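Local coordinates for two-domain protein containing predicted PHP-like metal-dependent phosphoesterase (Bacteroides vulgatus ATCC 8482, PDB 3E38), which probably hydrolyses phosphoester bonds with a three-zinc site in a PHP-like domain, to which an Ig-like domain is joined, at residues 98-103 against 151-157; 135-140 against 175-181; 168-174 against 239-244; 186-190 against 230-235. All coordinates share one frame; numbering follows the deposited sequence.

How the contacts relate
Contacts 2 and 4 are largely buried, contact 1 is partly buried, and contact 3 reaches solvent at H172. Contacts 1 and 2 share the zinc held by H102 and H137, and H102 O probably bonds to N136 N between them; one joins a loop to helix 152-159, the other a loop to helix 176-185. That second helix also follows the 165-174 hairpin of contact 3 and precedes the strand of contact 4. The chemistry differs: selenium, rings and prolines behind the zinc-binding histidines, with a hydrogen-bonded H154 in contact 1 and no hydrogen bond across contact 2; a phenylalanine core with a histidine pair at its rim in contact 3; hydroxyl and water bonds in contact 4.

Contact 1: residues 98-103 against 151-157; sequences MAPGHF and WPEHTAL. With ZN (zinc ion), chain H.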
loop_
_atom_site.group_PDB
_atom_site.type_symbol
_atom_site.label_atom_id
_atom_site.label_comp_id
_atom_site.label_asym_id
_atom_site.label_seq_id
_atom_site.Cartn_x
_atom_site.Cartn_y
_atom_site.Cartn_z
HETATM N N MSE B 98 25.441 3.309 31.479
HETATM C CA MSE B 98 26.540 3.900 30.698
HETATM C C MSE B 98 27.499 4.542 31.686
HETATM O O MSE B 98 27.035 5.300 32.522
HETATM C CB MSE B 98 26.032 4.996 29.766
HETATM C CG MSE B 98 27.127 5.753 29.021
HETATM SE SE MSE B 98 27.987 4.628 27.635
HETATM C CE MSE B 98 26.342 3.941 26.777
ATOM N N ALA B 99 28.810 4.271 31.649
ATOM C CA ALA B 99 29.451 3.319 30.736
ATOM C C ALA B 99 29.474 1.965 31.447
ATOM O O ALA B 99 29.325 1.912 32.675
ATOM C CB ALA B 99 30.867 3.794 30.364
ATOM N N PRO B 100 29.682 0.858 30.715
ATOM C CA PRO B 100 29.945 0.716 29.295
ATOM C C PRO B 100 28.650 0.690 28.477
ATOM O O PRO B 100 28.651 0.729 27.245
ATOM C CB PRO B 100 30.585 -0.668 29.243
ATOM C CG PRO B 100 29.777 -1.455 30.264
ATOM C CD PRO B 100 29.320 -0.448 31.307
ATOM N N GLY B 101 27.548 0.643 29.190
ATOM C CA GLY B 101 26.264 0.651 28.528
ATOM C C GLY B 101 25.779 -0.736 28.234
ATOM O O GLY B 101 25.857 -1.611 29.079
ATOM N N HIS B 102 25.245 -0.926 27.037
ATOM C CA HIS B 102 24.699 -2.236 26.611
ATOM C C HIS B 102 25.509 -2.852 25.506
ATOM O O HIS B 102 25.818 -2.193 24.513
ATOM C CB HIS B 102 23.288 -2.085 26.037
ATOM C CG HIS B 102 22.289 -1.482 26.967
ATOM N ND1 HIS B 102 20.935 -1.624 26.777
ATOM C CD2 HIS B 102 22.435 -0.744 28.090
ATOM C CE1 HIS B 102 20.288 -0.987 27.740
ATOM N NE2 HIS B 102 21.174 -0.461 28.558
ATOM N N PHE B 103 25.841 -4.125 25.678
ATOM C CA PHE B 103 26.540 -4.943 24.666
ATOM C C PHE B 103 25.799 -6.247 24.413
ATOM O O PHE B 103 25.210 -6.807 25.292
ATOM C CB PHE B 103 27.928 -5.368 25.108
ATOM C CG PHE B 103 28.994 -4.266 25.077
ATOM C CD1 PHE B 103 28.857 -3.121 25.814
ATOM C CD2 PHE B 103 30.156 -4.437 24.318
ATOM C CE1 PHE B 103 29.822 -2.125 25.766
ATOM C CE2 PHE B 103 31.111 -3.456 24.252
ATOM C CZ PHE B 103 30.948 -2.293 24.983
ATOM N N TRP B 151 33.997 6.100 26.036
ATOM C CA TRP B 151 34.473 6.209 27.418
ATOM C C TRP B 151 35.716 5.386 27.677
ATOM O O TRP B 151 36.135 4.585 26.856
ATOM C CB TRP B 151 33.369 5.791 28.380
ATOM C CG TRP B 151 32.152 6.615 28.224
ATOM C CD1 TRP B 151 31.461 6.855 27.063
ATOM C CD2 TRP B 151 31.410 7.239 29.262
ATOM N NE1 TRP B 151 30.357 7.614 27.322
ATOM C CE2 TRP B 151 30.297 7.861 28.664
ATOM C CE3 TRP B 151 31.558 7.309 30.640
ATOM C CZ2 TRP B 151 29.375 8.573 29.389
ATOM C CZ3 TRP B 151 30.637 8.041 31.363
ATOM C CH2 TRP B 151 29.562 8.657 30.738
ATOM N N PRO B 152 36.316 5.585 28.840
ATOM C CA PRO B 152 37.557 4.836 29.105
ATOM C C PRO B 152 37.291 3.335 29.273
ATOM O O PRO B 152 38.187 2.514 29.127
ATOM C CB PRO B 152 38.130 5.509 30.382
ATOM C CG PRO B 152 37.321 6.792 30.577
ATOM C CD PRO B 152 35.992 6.576 29.883
ATOM N N GLU B 153 36.033 2.997 29.502
ATOM C CA GLU B 153 35.614 1.596 29.674
ATOM C C GLU B 153 35.485 0.899 28.349
ATOM O O GLU B 153 35.632 -0.308 28.245
ATOM C CB GLU B 153 34.249 1.472 30.347
ATOM C CG GLU B 153 34.231 1.834 31.804
ATOM C CD GLU B 153 33.973 3.302 32.059
ATOM O OE1 GLU B 153 34.227 4.156 31.184
ATOM O OE2 GLU B 153 33.499 3.589 33.164
ATOM N N HIS B 154 35.132 1.666 27.340
ATOM C CA HIS B 154 34.999 1.089 26.023
ATOM C C HIS B 154 36.431 0.801 25.565
ATOM O O HIS B 154 36.723 -0.172 24.895
ATOM C CB HIS B 154 34.175 2.001 25.087
ATOM C CG HIS B 154 32.824 2.353 25.648
ATOM N ND1 HIS B 154 32.490 3.634 26.043
ATOM C CD2 HIS B 154 31.743 1.572 25.936
ATOM C CE1 HIS B 154 31.265 3.630 26.542
ATOM N NE2 HIS B 154 30.794 2.391 26.498
ATOM N N THR B 155 37.342 1.627 26.010
ATOM C CA THR B 155 38.734 1.438 25.644
ATOM C C THR B 155 39.253 0.185 26.290
ATOM O O THR B 155 40.000 -0.592 25.693
ATOM C CB THR B 155 39.608 2.628 26.071
ATOM O OG1 THR B 155 39.488 3.655 25.089
ATOM C CG2 THR B 155 41.041 2.211 26.149
ATOM N N ALA B 156 38.851 0.007 27.535
ATOM C CA ALA B 156 39.287 -1.149 28.303
ATOM C C ALA B 156 38.727 -2.384 27.644
ATOM O O ALA B 156 39.442 -3.275 27.231
ATOM C CB ALA B 156 38.820 -1.057 29.760
ATOM N N LEU B 157 37.421 -2.404 27.557
ATOM C CA LEU B 157 36.705 -3.535 26.951
ATOM C C LEU B 157 37.326 -3.909 25.612
ATOM O O LEU B 157 37.516 -5.075 25.301
ATOM C CB LEU B 157 35.217 -3.210 26.769
ATOM C CG LEU B 157 34.324 -3.371 27.995
ATOM C CD1 LEU B 157 33.099 -2.494 27.892
ATOM C CD2 LEU B 157 33.942 -4.850 28.147
HETATM ZN ZN ZN H . 19.958 -2.176 24.780
HETATM O O HOH W 1 19.355 -2.967 23.266
#
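The CB methyl of A99 stands over one face of the W151 indole, 3.6 Å from CE3, and also meets the E153 carboxylate, 3.5 Å from OE1. M98, a selenomethionine, shares that face: CG is anti to the backbone N (chi1 174°), and bends at chi2 and chi3 bring SE 4.1 Å from the centroid of the five-membered ring in a Met-aromatic contact. The same SE reaches the rim of the H154 imidazole, 3.6 Å from CE1. H154 is gripped through both ring nitrogens, each partner in the ring plane. H154 NE2 donates to P100 O at 2.8 Å, meeting the carbonyl from a tilted direction, while H154 ND1 accepts from W151 N at 2.9 Å, at the start of helix 152-159. L157 CD1 presses tightly on P100 CB at 3.4 Å. Two residues past P100, H102 binds zinc through ND1. Because one nitrogen donates and the other accepts, H154 is probably neutral and fixed in rotation as it ties the loop to the helix's first turn.

Contact 2: residues 135-140 against 175-181; sequences WNHPGW and MPEAIQW. With ZN (zinc ion), chain H.
H137 NE2 binds a zinc ion at 2.2 Å, while the CA of the same residue rests against SE of M175 at 3.6 Å. E93 and H102 complete the protein ligands of this metal. The histidine takes the crowded position, CG lying between backbone N and carbonyl carbon (chi1 43°); CB leads away from the 175-181 segment overall, though it touches M175 SE, and the ring reaches the metal. M175, a selenomethionine, has the most surface covered: its chain runs out nearly straight before bending at the end, and SE settles 3.5 Å from G139 N, against the type I turn from H137 to W140. A CB at G139 would run into M175 CG. P138 fills the middle, with P138 CG 4.2 Å from A178 CB. Its CB lies above one face of the W135 indole and at the edge of W181, 4.0 Å from CZ3. The two indoles are nearly parallel, 12° apart, but slid so far that they barely overlap; W135 CZ3 and W181 CZ3 touch at 3.5 Å. No hydrogen bond crosses the segments. The loop leaves strand 132-135 and lies against strand 165-170, where E167 accepts from H137 N and I166 backs P138. Helix 176-185 packs on the loop through A178 and W181, and H154 of helix 152-159 stacks on W135.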
loop_
_atom_site.group_PDB
_atom_site.type_symbol
_atom_site.label_atom_id
_atom_site.label_comp_id
_atom_site.label_asym_id
_atom_site.label_seq_id
_atom_site.Cartn_x
_atom_site.Cartn_y
_atom_site.Cartn_z
ATOM N N TRP B 135 29.172 -3.548 20.876
ATOM C CA TRP B 135 28.530 -2.432 21.567
ATOM C C TRP B 135 27.194 -2.044 20.882
ATOM O O TRP B 135 27.130 -1.745 19.675
ATOM C CB TRP B 135 29.518 -1.271 21.642
ATOM C CG TRP B 135 29.067 -0.095 22.390
ATOM C CD1 TRP B 135 28.040 -0.022 23.280
ATOM C CD2 TRP B 135 29.721 1.180 22.420
ATOM N NE1 TRP B 135 27.973 1.239 23.825
ATOM C CE2 TRP B 135 29.002 1.995 23.317
ATOM C CE3 TRP B 135 30.832 1.707 21.769
ATOM C CZ2 TRP B 135 29.351 3.323 23.565
ATOM C CZ3 TRP B 135 31.200 3.007 22.030
ATOM C CH2 TRP B 135 30.451 3.810 22.917
ATOM N N ASN B 136 26.126 -2.079 21.683
ATOM C CA ASN B 136 24.793 -1.689 21.224
ATOM C C ASN B 136 24.483 -0.195 21.382
ATOM O O ASN B 136 24.829 0.439 22.364
ATOM C CB ASN B 136 23.679 -2.472 21.948
ATOM C CG ASN B 136 23.834 -3.959 21.846
ATOM O OD1 ASN B 136 24.409 -4.476 20.895
ATOM N ND2 ASN B 136 23.330 -4.663 22.844
ATOM N N HIS B 137 23.771 0.325 20.384
ATOM C CA HIS B 137 23.284 1.698 20.381
ATOM C C HIS B 137 24.147 2.658 21.184
ATOM O O HIS B 137 23.713 3.198 22.174
ATOM C CB HIS B 137 21.825 1.758 20.876
ATOM C CG HIS B 137 21.523 0.908 22.073
ATOM N ND1 HIS B 137 21.944 1.225 23.347
ATOM C CD2 HIS B 137 20.771 -0.216 22.193
ATOM C CE1 HIS B 137 21.496 0.315 24.189
ATOM N NE2 HIS B 137 20.801 -0.579 23.512
ATOM N N PRO B 138 25.382 2.863 20.751
ATOM C CA PRO B 138 26.222 3.792 21.488
ATOM C C PRO B 138 25.541 5.149 21.649
ATOM O O PRO B 138 25.612 5.789 22.693
ATOM C CB PRO B 138 27.495 3.888 20.610
ATOM C CG PRO B 138 27.177 3.134 19.301
ATOM C CD PRO B 138 26.082 2.192 19.641
ATOM N N GLY B 139 24.792 5.504 20.620
ATOM C CA GLY B 139 24.142 6.810 20.514
ATOM C C GLY B 139 22.792 6.992 21.180
ATOM O O GLY B 139 22.282 8.107 21.264
ATOM N N TRP B 140 22.221 5.906 21.666
ATOM C CA TRP B 140 20.899 5.971 22.319
ATOM C C TRP B 140 20.938 7.122 23.299
ATOM O O TRP B 140 21.764 7.137 24.224
ATOM C CB TRP B 140 20.634 4.679 23.039
ATOM C CG TRP B 140 19.292 4.512 23.672
ATOM C CD1 TRP B 140 18.076 4.925 23.184
ATOM C CD2 TRP B 140 19.013 3.731 24.838
ATOM N NE1 TRP B 140 17.061 4.495 24.019
ATOM C CE2 TRP B 140 17.609 3.751 25.033
ATOM C CE3 TRP B 140 19.819 3.025 25.752
ATOM C CZ2 TRP B 140 16.997 3.094 26.106
ATOM C CZ3 TRP B 140 19.215 2.392 26.816
ATOM C CH2 TRP B 140 17.812 2.413 26.979
HETATM N N MSE B 175 23.905 6.064 13.839
HETATM C CA MSE B 175 24.973 6.575 14.717
HETATM C C MSE B 175 26.317 6.636 14.040
HETATM O O MSE B 175 27.153 5.786 14.266
HETATM C CB MSE B 175 25.059 5.678 15.956
HETATM C CG MSE B 175 23.674 5.590 16.577
HETATM SE SE MSE B 175 23.243 4.165 17.804
HETATM C CE MSE B 175 23.128 2.615 16.617
ATOM N N PRO B 176 26.535 7.672 13.239
ATOM C CA PRO B 176 27.764 7.836 12.446
ATOM C C PRO B 176 29.022 7.877 13.235
ATOM O O PRO B 176 30.092 7.603 12.700
ATOM C CB PRO B 176 27.589 9.221 11.772
ATOM C CG PRO B 176 26.545 9.933 12.570
ATOM C CD PRO B 176 25.590 8.768 12.991
ATOM N N GLU B 177 28.910 8.267 14.486
ATOM C CA GLU B 177 30.118 8.396 15.311
ATOM C C GLU B 177 30.737 7.005 15.361
ATOM O O GLU B 177 31.955 6.861 15.440
ATOM C CB GLU B 177 29.825 8.897 16.734
ATOM C CG GLU B 177 29.111 10.253 16.839
ATOM C CD GLU B 177 27.609 10.218 16.532
ATOM O OE1 GLU B 177 27.067 9.159 16.153
ATOM O OE2 GLU B 177 26.978 11.284 16.672
ATOM N N ALA B 178 29.875 5.993 15.260
ATOM C CA ALA B 178 30.309 4.599 15.402
ATOM C C ALA B 178 31.059 4.155 14.180
ATOM O O ALA B 178 31.950 3.316 14.247
ATOM C CB ALA B 178 29.096 3.641 15.656
ATOM N N ILE B 179 30.680 4.728 13.048
ATOM C CA ILE B 179 31.309 4.374 11.773
ATOM C C ILE B 179 32.797 4.683 11.904
ATOM O O ILE B 179 33.647 3.845 11.637
ATOM C CB ILE B 179 30.655 5.094 10.536
ATOM C CG1 ILE B 179 29.198 4.648 10.369
ATOM C CG2 ILE B 179 31.414 4.785 9.260
ATOM C CD1 ILE B 179 28.385 5.534 9.468
ATOM N N GLN B 180 33.086 5.873 12.387
ATOM C CA GLN B 180 34.470 6.333 12.481
ATOM C C GLN B 180 35.234 5.495 13.486
ATOM O O GLN B 180 36.445 5.293 13.378
ATOM C CB GLN B 180 34.518 7.822 12.854
ATOM C CG GLN B 180 35.883 8.439 12.731
ATOM C CD GLN B 180 36.439 8.282 11.330
ATOM O OE1 GLN B 180 35.762 8.565 10.342
ATOM N NE2 GLN B 180 37.684 7.825 11.238
ATOM N N TRP B 181 34.511 5.017 14.478
ATOM C CA TRP B 181 35.112 4.189 15.544
ATOM C C TRP B 181 35.537 2.868 14.968
ATOM O O TRP B 181 36.650 2.410 15.180
ATOM C CB TRP B 181 34.160 3.960 16.715
ATOM C CG TRP B 181 34.017 5.186 17.527
ATOM C CD1 TRP B 181 34.953 6.163 17.663
ATOM C CD2 TRP B 181 32.944 5.540 18.414
ATOM N NE1 TRP B 181 34.503 7.145 18.512
ATOM C CE2 TRP B 181 33.286 6.772 19.008
ATOM C CE3 TRP B 181 31.770 4.936 18.785
ATOM C CZ2 TRP B 181 32.463 7.414 19.906
ATOM C CZ3 TRP B 181 30.959 5.571 19.691
ATOM C CH2 TRP B 181 31.294 6.788 20.233
HETATM ZN ZN ZN H . 19.958 -2.176 24.780
HETATM O O HOH W 1 19.355 -2.967 23.266
#

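Contact 3: residues 168-174 against 239-244; sequences VANGHLY and FHELLI
F239 fills the tightly packed part, its ring bordered by the 168-174 hairpin. CG anti to the backbone N (chi1 172°) carries it to the 171-174 backbone, where Y174 CA covers one face and Y174 CB lies 3.6 Å from F239 CE2. G171 O comes to the ring edge, 3.2 Å from F239 CE1, A169 CB lies 3.8 Å from F239 CD1, and the H240 ring also lies against the phenyl. The phenol ring of Y174 takes L242 CD1 over one face and I244 CD1 at its edge, 3.5 Å from Y174 CE1. Replacing F239 by an alanine would probably open a gap there and leave Y174 CB and A169 CB without their aromatic partner. The outer side is sparser: exposed H172 meets H240 rim to rim, H172 ND1 and H240 NE2 joined by a nearly straight 2.9 Å hydrogen bond; H172 NE2 bonds to D202 O. Strand 165-170 pairs with 188-192, strand 235-239 with 213-218, and I179 of helix 176-185 packs on V168, Y174 and I244.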
loop_
_atom_site.group_PDB
_atom_site.type_symbol
_atom_site.label_atom_id
_atom_site.label_comp_id
_atom_site.label_asym_id
_atom_site.label_seq_id
_atom_site.Cartn_x
_atom_site.Cartn_y
_atom_site.Cartn_z
ATOM N N VAL B 168 26.131 0.421 14.227
ATOM C CA VAL B 168 26.220 1.734 13.510
ATOM C C VAL B 168 24.808 2.200 13.194
ATOM O O VAL B 168 24.546 3.352 12.812
ATOM C CB VAL B 168 27.086 1.705 12.218
ATOM C CG1 VAL B 168 28.598 1.597 12.594
ATOM C CG2 VAL B 168 26.590 0.611 11.204
ATOM N N ALA B 169 23.905 1.263 13.408
ATOM C CA ALA B 169 22.492 1.488 13.182
ATOM C C ALA B 169 21.635 0.483 13.949
ATOM O O ALA B 169 21.834 -0.702 13.856
ATOM C CB ALA B 169 22.198 1.466 11.699
ATOM N N ASN B 170 20.703 1.028 14.733
ATOM C CA ASN B 170 19.753 0.277 15.588
ATOM C C ASN B 170 18.324 0.764 15.382
ATOM O O ASN B 170 17.964 1.886 15.717
ATOM C CB ASN B 170 20.157 0.418 17.071
ATOM C CG ASN B 170 19.370 -0.491 18.011
ATOM O OD1 ASN B 170 18.167 -0.384 18.086
ATOM N ND2 ASN B 170 20.069 -1.350 18.781
ATOM N N GLY B 171 17.505 -0.093 14.823
ATOM C CA GLY B 171 16.121 0.278 14.546
ATOM C C GLY B 171 16.141 1.524 13.690
ATOM O O GLY B 171 16.726 1.534 12.634
ATOM N N HIS B 172 15.511 2.585 14.172
ATOM C CA HIS B 172 15.405 3.840 13.418
ATOM C C HIS B 172 16.498 4.819 13.852
ATOM O O HIS B 172 16.460 5.971 13.524
ATOM C CB HIS B 172 13.998 4.402 13.541
ATOM C CG HIS B 172 12.947 3.480 12.968
ATOM N ND1 HIS B 172 12.894 3.186 11.628
ATOM C CD2 HIS B 172 11.962 2.748 13.551
ATOM C CE1 HIS B 172 11.890 2.349 11.394
ATOM N NE2 HIS B 172 11.300 2.066 12.543
ATOM N N LEU B 173 17.503 4.298 14.532
ATOM C CA LEU B 173 18.650 5.139 15.032
ATOM C C LEU B 173 19.922 4.868 14.270
ATOM O O LEU B 173 20.421 3.764 14.279
ATOM C CB LEU B 173 18.886 4.950 16.551
ATOM C CG LEU B 173 20.041 5.719 17.268
ATOM C CD1 LEU B 173 19.992 7.258 17.092
ATOM C CD2 LEU B 173 20.105 5.374 18.756
ATOM N N TYR B 174 20.397 5.908 13.596
ATOM C CA TYR B 174 21.678 5.946 12.840
ATOM C C TYR B 174 22.718 6.661 13.693
ATOM O O TYR B 174 22.441 7.725 14.185
ATOM C CB TYR B 174 21.476 6.678 11.501
ATOM C CG TYR B 174 22.726 6.911 10.663
ATOM C CD1 TYR B 174 23.428 5.853 10.118
ATOM C CD2 TYR B 174 23.147 8.194 10.355
ATOM C CE1 TYR B 174 24.500 6.064 9.315
ATOM C CE2 TYR B 174 24.248 8.415 9.563
ATOM C CZ TYR B 174 24.915 7.343 9.040
ATOM O OH TYR B 174 26.014 7.548 8.257
ATOM N N PHE B 239 20.169 0.181 6.556
ATOM C CA PHE B 239 19.356 1.057 7.372
ATOM C C PHE B 239 18.557 1.999 6.525
ATOM O O PHE B 239 19.116 2.881 5.872
ATOM C CB PHE B 239 20.320 1.881 8.242
ATOM C CG PHE B 239 19.649 2.968 9.019
ATOM C CD1 PHE B 239 18.965 2.680 10.191
ATOM C CD2 PHE B 239 19.662 4.267 8.563
ATOM C CE1 PHE B 239 18.337 3.657 10.874
ATOM C CE2 PHE B 239 19.047 5.254 9.276
ATOM C CZ PHE B 239 18.388 4.943 10.432
ATOM N N HIS B 240 17.237 1.818 6.515
ATOM C CA HIS B 240 16.422 2.693 5.720
ATOM C C HIS B 240 16.977 2.566 4.312
ATOM O O HIS B 240 17.087 1.458 3.805
ATOM C CB HIS B 240 16.517 4.115 6.291
ATOM C CG HIS B 240 15.786 4.272 7.608
ATOM N ND1 HIS B 240 15.506 5.490 8.181
ATOM C CD2 HIS B 240 15.204 3.346 8.414
ATOM C CE1 HIS B 240 14.853 5.307 9.318
ATOM N NE2 HIS B 240 14.655 4.011 9.485
ATOM N N GLU B 241 17.366 3.686 3.716
ATOM C CA GLU B 241 17.888 3.725 2.327
ATOM C C GLU B 241 19.391 3.702 2.303
ATOM O O GLU B 241 20.023 3.701 1.221
ATOM C CB GLU B 241 17.361 4.954 1.535
ATOM C CG GLU B 241 15.858 4.865 1.263
ATOM C CD GLU B 241 15.294 5.957 0.329
ATOM O OE1 GLU B 241 15.991 6.967 0.022
ATOM O OE2 GLU B 241 14.121 5.788 -0.093
ATOM N N LEU B 242 19.972 3.705 3.501
ATOM C CA LEU B 242 21.434 3.705 3.600
ATOM C C LEU B 242 22.039 2.281 3.690
ATOM O O LEU B 242 21.417 1.322 4.193
ATOM C CB LEU B 242 21.898 4.543 4.794
ATOM C CG LEU B 242 21.389 5.966 4.975
ATOM C CD1 LEU B 242 22.040 6.523 6.236
ATOM C CD2 LEU B 242 21.704 6.828 3.729
ATOM N N LEU B 243 23.229 2.150 3.119
ATOM C CA LEU B 243 24.001 0.932 3.242
ATOM C C LEU B 243 25.335 1.441 3.714
ATOM O O LEU B 243 25.952 2.295 3.096
ATOM C CB LEU B 243 24.094 0.133 1.943
ATOM C CG LEU B 243 24.735 -1.252 2.086
ATOM C CD1 LEU B 243 23.769 -2.209 2.809
ATOM C CD2 LEU B 243 25.102 -1.812 0.739
ATOM N N ILE B 244 25.733 0.955 4.877
ATOM C CA ILE B 244 26.923 1.432 5.549
ATOM C C ILE B 244 28.011 0.378 5.655
ATOM O O ILE B 244 27.785 -0.729 6.128
ATOM C CB ILE B 244 26.525 1.901 6.956
ATOM C CG1 ILE B 244 25.323 2.858 6.838
ATOM C CG2 ILE B 244 27.742 2.527 7.689
ATOM C CD1 ILE B 244 24.315 2.790 7.958
#

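Contact 4: residues 186-190 against 230-235; sequences NLTMI and LDNRRT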
loop_
_atom_site.group_PDB
_atom_site.type_symbol
_atom_site.label_atom_id
_atom_site.label_comp_id
_atom_site.label_asym_id
_atom_site.label_seq_id
_atom_site.Cartn_x
_atom_site.Cartn_y
_atom_site.Cartn_z
ATOM N N ASN B 186 39.247 -0.788 13.722
ATOM C CA ASN B 186 39.148 -2.010 12.910
ATOM C C ASN B 186 38.073 -2.994 13.365
ATOM O O ASN B 186 38.324 -4.194 13.508
ATOM C CB ASN B 186 40.498 -2.735 12.900
ATOM C CG ASN B 186 40.595 -3.751 11.777
ATOM O OD1 ASN B 186 39.872 -3.665 10.786
ATOM N ND2 ASN B 186 41.486 -4.710 11.921
ATOM N N LEU B 187 36.872 -2.481 13.586
ATOM C CA LEU B 187 35.784 -3.297 14.077
ATOM C C LEU B 187 34.746 -3.544 13.007
ATOM O O LEU B 187 34.691 -2.883 11.960
ATOM C CB LEU B 187 35.115 -2.634 15.285
ATOM C CG LEU B 187 36.040 -2.262 16.448
ATOM C CD1 LEU B 187 35.480 -1.173 17.308
ATOM C CD2 LEU B 187 36.327 -3.479 17.298
ATOM N N THR B 188 33.903 -4.506 13.333
ATOM C CA THR B 188 32.789 -4.928 12.461
ATOM C C THR B 188 31.595 -4.016 12.632
ATOM O O THR B 188 31.118 -3.862 13.734
ATOM C CB THR B 188 32.409 -6.357 12.755
ATOM O OG1 THR B 188 33.576 -7.152 12.523
ATOM C CG2 THR B 188 31.238 -6.846 11.872
HETATM N N MSE B 189 31.159 -3.384 11.533
HETATM C CA MSE B 189 29.969 -2.514 11.550
HETATM C C MSE B 189 28.749 -3.396 11.493
HETATM O O MSE B 189 28.640 -4.264 10.636
HETATM C CB MSE B 189 29.955 -1.538 10.383
HETATM C CG MSE B 189 31.176 -0.642 10.354
HETATM SE SE MSE B 189 30.987 0.607 8.949
HETATM C CE MSE B 189 32.922 1.121 8.818
ATOM N N ILE B 190 27.886 -3.161 12.468
ATOM C CA ILE B 190 26.661 -3.921 12.685
ATOM C C ILE B 190 25.381 -3.112 12.561
ATOM O O ILE B 190 25.299 -1.965 12.939
ATOM C CB ILE B 190 26.629 -4.577 14.094
ATOM C CG1 ILE B 190 27.746 -5.585 14.281
ATOM C CG2 ILE B 190 25.283 -5.355 14.299
ATOM C CD1 ILE B 190 27.575 -6.861 13.466
ATOM N N LEU B 230 31.997 -12.161 10.287
ATOM C CA LEU B 230 31.967 -11.156 11.357
ATOM C C LEU B 230 33.338 -10.941 11.909
ATOM O O LEU B 230 33.687 -9.835 12.286
ATOM C CB LEU B 230 31.030 -11.520 12.518
ATOM C CG LEU B 230 29.534 -11.674 12.225
ATOM C CD1 LEU B 230 28.774 -12.210 13.460
ATOM C CD2 LEU B 230 28.963 -10.349 11.771
ATOM N N ASP B 231 34.124 -12.005 11.954
ATOM C CA ASP B 231 35.451 -11.919 12.558
ATOM C C ASP B 231 36.341 -11.081 11.707
ATOM O O ASP B 231 37.328 -10.463 12.176
ATOM C CB ASP B 231 36.112 -13.292 12.726
ATOM C CG ASP B 231 35.521 -14.087 13.863
ATOM O OD1 ASP B 231 34.855 -13.488 14.728
ATOM O OD2 ASP B 231 35.757 -15.310 13.912
ATOM N N ASN B 232 35.973 -11.067 10.445
ATOM C CA ASN B 232 36.774 -10.430 9.403
ATOM C C ASN B 232 36.159 -9.162 8.861
ATOM O O ASN B 232 36.559 -8.669 7.824
ATOM C CB ASN B 232 37.034 -11.453 8.299
ATOM C CG ASN B 232 38.035 -12.511 8.723
ATOM O OD1 ASN B 232 39.211 -12.195 8.993
ATOM N ND2 ASN B 232 37.600 -13.770 8.757
ATOM N N ARG B 233 35.164 -8.681 9.595
ATOM C CA ARG B 233 34.407 -7.443 9.320
ATOM C C ARG B 233 33.749 -7.337 7.943
ATOM O O ARG B 233 33.578 -6.240 7.389
ATOM C CB ARG B 233 35.338 -6.255 9.500
ATOM C CG ARG B 233 36.204 -6.348 10.752
ATOM C CD ARG B 233 37.443 -5.481 10.569
ATOM N NE ARG B 233 38.207 -5.920 9.397
ATOM C CZ ARG B 233 39.159 -6.860 9.402
ATOM N NH1 ARG B 233 39.500 -7.490 10.524
ATOM N NH2 ARG B 233 39.781 -7.177 8.270
ATOM N N ARG B 234 33.377 -8.491 7.427
ATOM C CA ARG B 234 32.780 -8.636 6.096
ATOM C C ARG B 234 31.272 -8.518 6.194
ATOM O O ARG B 234 30.485 -9.453 5.991
ATOM C CB ARG B 234 33.239 -9.939 5.446
ATOM C CG ARG B 234 33.521 -9.760 3.978
ATOM C CD ARG B 234 33.994 -11.023 3.301
ATOM N NE ARG B 234 35.205 -11.587 3.898
ATOM C CZ ARG B 234 35.246 -12.706 4.612
ATOM N NH1 ARG B 234 34.141 -13.408 4.847
ATOM N NH2 ARG B 234 36.405 -13.133 5.081
ATOM N N THR B 235 30.927 -7.284 6.537
ATOM C CA THR B 235 29.550 -6.798 6.755
ATOM C C THR B 235 29.322 -5.406 6.196
ATOM O O THR B 235 30.253 -4.649 5.863
ATOM C CB THR B 235 29.238 -6.647 8.280
ATOM O OG1 THR B 235 30.099 -5.631 8.853
ATOM C CG2 THR B 235 29.463 -7.981 9.067
HETATM O O HOH W 2 38.171 -7.099 13.134
HETATM O O HOH W 3 32.473 -3.987 8.987
#
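Two threonine hydroxyls make the direct hydrogen bonds between the segments, each to a backbone carbonyl in its plane. T188 OG1 donates to L230 O at 2.7 Å; T235 OG1, set between backbone N and carbonyl carbon (chi1 64°), donates to M189 O at 2.7 Å, on a lone pair. T235 OG1 is also gripped by water 3, which accepts from M189 N and donates to R233 O, tying strand 188-192 to the chain before strand 235-239. L230 O lies in the Schellman motif that ends helix 223-231, with R233 at the C-prime position. The apolar contacts are few: T188 CG2 meets T235 CG2 at 3.5 Å, and I190 CD1 meets L230 CD2 at 4.1 Å. R233 contributes its aliphatic chain and one water-mediated bond. R233 CG packs 3.3 Å from T188 OG1, N186 OD1 lies over the guanidinium face, and NH1 donates to water 2, which donates to N186 O. A serine replacing R233 would probably leave water 2 without its NH1 donor and uncover T188 OG1 and N186.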